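Local coordinates for protein methylocystis parvus OBBP MbnE (Methylocystis parvus OBBP, PDB 5ICQ) that probably binds methanobactin, a copper-chelating peptide, in the periplasm, as a solute-binding protein of the methanobactin transport machinery, at residues A[456-461]-A[568-573]. Numbering follows the deposited sequence.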
loop_
_atom_site.group_PDB
_atom_site.type_symbol
_atom_site.label_atom_id
_atom_site.label_comp_id
_atom_site.label_asym_id
_atom_site.label_seq_id
_atom_site.Cartn_x
_atom_site.Cartn_y
_atom_site.Cartn_z
ATOM N N GLU A 456 -4.923 19.787 10.722
ATOM C CA GLU A 456 -5.701 20.831 11.381
ATOM C C GLU A 456 -6.191 21.870 10.378
ATOM O O GLU A 456 -7.344 22.313 10.446
ATOM C CB GLU A 456 -4.875 21.487 12.495
ATOM C CG GLU A 456 -5.682 22.534 13.279
ATOM C CD GLU A 456 -4.907 23.192 14.412
ATOM O OE1 GLU A 456 -5.501 23.488 15.473
ATOM O OE2 GLU A 456 -3.693 23.404 14.254
ATOM N N ARG A 457 -5.347 22.259 9.420
ATOM C CA ARG A 457 -5.793 23.242 8.430
ATOM C C ARG A 457 -6.901 22.683 7.550
ATOM O O ARG A 457 -7.858 23.396 7.224
ATOM C CB ARG A 457 -4.633 23.696 7.548
ATOM C CG ARG A 457 -3.519 24.387 8.291
ATOM C CD ARG A 457 -2.509 24.928 7.314
ATOM N NE ARG A 457 -1.151 24.583 7.705
ATOM C CZ ARG A 457 -0.538 25.051 8.786
ATOM N NH1 ARG A 457 -1.156 25.889 9.617
ATOM N NH2 ARG A 457 0.701 24.670 9.045
ATOM N N LEU A 458 -6.776 21.417 7.136
ATOM C CA LEU A 458 -7.852 20.786 6.371
ATOM C C LEU A 458 -9.148 20.764 7.172
ATOM O O LEU A 458 -10.229 21.041 6.639
ATOM C CB LEU A 458 -7.454 19.359 5.987
ATOM C CG LEU A 458 -6.330 19.154 4.976
ATOM C CD1 LEU A 458 -6.068 17.652 4.760
ATOM C CD2 LEU A 458 -6.718 19.821 3.662
ATOM N N ALA A 459 -9.060 20.415 8.453
ATOM C CA ALA A 459 -10.264 20.299 9.265
ATOM C C ALA A 459 -10.885 21.662 9.536
ATOM O O ALA A 459 -12.118 21.791 9.593
ATOM C CB ALA A 459 -9.936 19.575 10.576
ATOM N N LEU A 460 -10.048 22.692 9.713
ATOM C CA LEU A 460 -10.560 24.042 9.936
ATOM C C LEU A 460 -11.276 24.567 8.700
ATOM O O LEU A 460 -12.269 25.297 8.812
ATOM C CB LEU A 460 -9.410 24.979 10.331
ATOM C CG LEU A 460 -8.846 24.763 11.741
ATOM C CD1 LEU A 460 -7.519 25.515 11.939
ATOM C CD2 LEU A 460 -9.880 25.231 12.793
ATOM N N ALA A 461 -10.769 24.239 7.512
ATOM C CA ALA A 461 -11.478 24.629 6.296
ATOM C C ALA A 461 -12.843 23.960 6.237
ATOM O O ALA A 461 -13.862 24.607 5.951
ATOM C CB ALA A 461 -10.637 24.271 5.065
ATOM N N VAL A 568 -15.435 11.043 3.974
ATOM C CA VAL A 568 -15.422 12.134 3.004
ATOM C C VAL A 568 -14.084 12.055 2.282
ATOM O O VAL A 568 -13.044 12.356 2.893
ATOM C CB VAL A 568 -15.610 13.502 3.670
ATOM C CG1 VAL A 568 -15.639 14.616 2.597
ATOM C CG2 VAL A 568 -16.897 13.515 4.480
ATOM N N PRO A 569 -14.044 11.633 1.023
ATOM C CA PRO A 569 -12.753 11.375 0.378
ATOM C C PRO A 569 -11.968 12.667 0.257
ATOM O O PRO A 569 -12.533 13.731 -0.011
ATOM C CB PRO A 569 -13.134 10.823 -1.000
ATOM C CG PRO A 569 -14.600 10.533 -0.936
ATOM C CD PRO A 569 -15.178 11.452 0.102
ATOM N N LEU A 570 -10.653 12.560 0.450
ATOM C CA LEU A 570 -9.777 13.712 0.300
ATOM C C LEU A 570 -9.146 13.692 -1.095
ATOM O O LEU A 570 -9.870 13.815 -2.089
ATOM C CB LEU A 570 -8.739 13.741 1.427
ATOM C CG LEU A 570 -9.377 14.203 2.752
ATOM C CD1 LEU A 570 -8.437 13.999 3.935
ATOM C CD2 LEU A 570 -9.810 15.674 2.673
ATOM N N PHE A 571 -7.829 13.541 -1.206
ATOM C CA PHE A 571 -7.184 13.839 -2.487
ATOM C C PHE A 571 -5.833 13.139 -2.577
ATOM O O PHE A 571 -5.292 12.658 -1.578
ATOM C CB PHE A 571 -7.028 15.351 -2.659
ATOM C CG PHE A 571 -6.521 16.040 -1.422
ATOM C CD1 PHE A 571 -5.166 16.150 -1.182
ATOM C CD2 PHE A 571 -7.409 16.562 -0.491
ATOM C CE1 PHE A 571 -4.696 16.778 -0.032
ATOM C CE2 PHE A 571 -6.947 17.191 0.654
ATOM C CZ PHE A 571 -5.594 17.298 0.883
ATOM N N HIS A 572 -5.284 13.102 -3.797
ATOM C CA HIS A 572 -4.041 12.390 -4.053
ATOM C C HIS A 572 -3.319 13.063 -5.211
ATOM O O HIS A 572 -3.884 13.890 -5.923
ATOM C CB HIS A 572 -4.304 10.907 -4.359
ATOM C CG HIS A 572 -5.105 10.689 -5.606
ATOM N ND1 HIS A 572 -6.482 10.598 -5.604
ATOM C CD2 HIS A 572 -4.720 10.552 -6.898
ATOM C CE1 HIS A 572 -6.912 10.420 -6.841
ATOM N NE2 HIS A 572 -5.864 10.388 -7.648
ATOM N N ALA A 573 -2.038 12.713 -5.379
ATOM C CA ALA A 573 -1.276 13.115 -6.551
ATOM C C ALA A 573 -1.460 12.058 -7.638
ATOM O O ALA A 573 -1.297 10.860 -7.378
ATOM C CB ALA A 573 0.206 13.273 -6.202
#
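Of the two backbone bonds within 456-461, the shorter, Leu460 N to Glu456 O at 2.8 Å, belongs to the helix that presents Leu458 to Leu570 and Phe571; no hydrogen bond crosses the contact, which is wholly apolar. With CG set anti to the carbonyl carbon (chi1 -68°), Leu458 carries its methyl fork out from the helix, and the Phe571 ring comes to meet it from the opposite direction. Both methyls bear on the far end of that ring: CD1 of Leu458 lies 3.9 Å from CZ of Phe571, while CD2 of Leu458 sits at the ring edge, near the plane, 3.9 Å from CZ of Phe571 and almost as close to its CE2. A looser touch joins CD1 of Leu458 to CD1 of Leu570, at 4.4 Å. Topologically, helix 453-467 is the connection of a beta-alpha-beta crossover between parallel strands 442-450 and 472-477, and strand 567-572 belongs to the same mixed sheet. That strand is interrupted at Leu570, whose psi of -115° departs from extended geometry, which is consistent with the consecutive Leu570 and Phe571 both starting toward the helix. Around the Phe571 ring, Phe348, Tyr356 and Tyr360 pack with their planes inclined, and Tyr356 also touches Leu458.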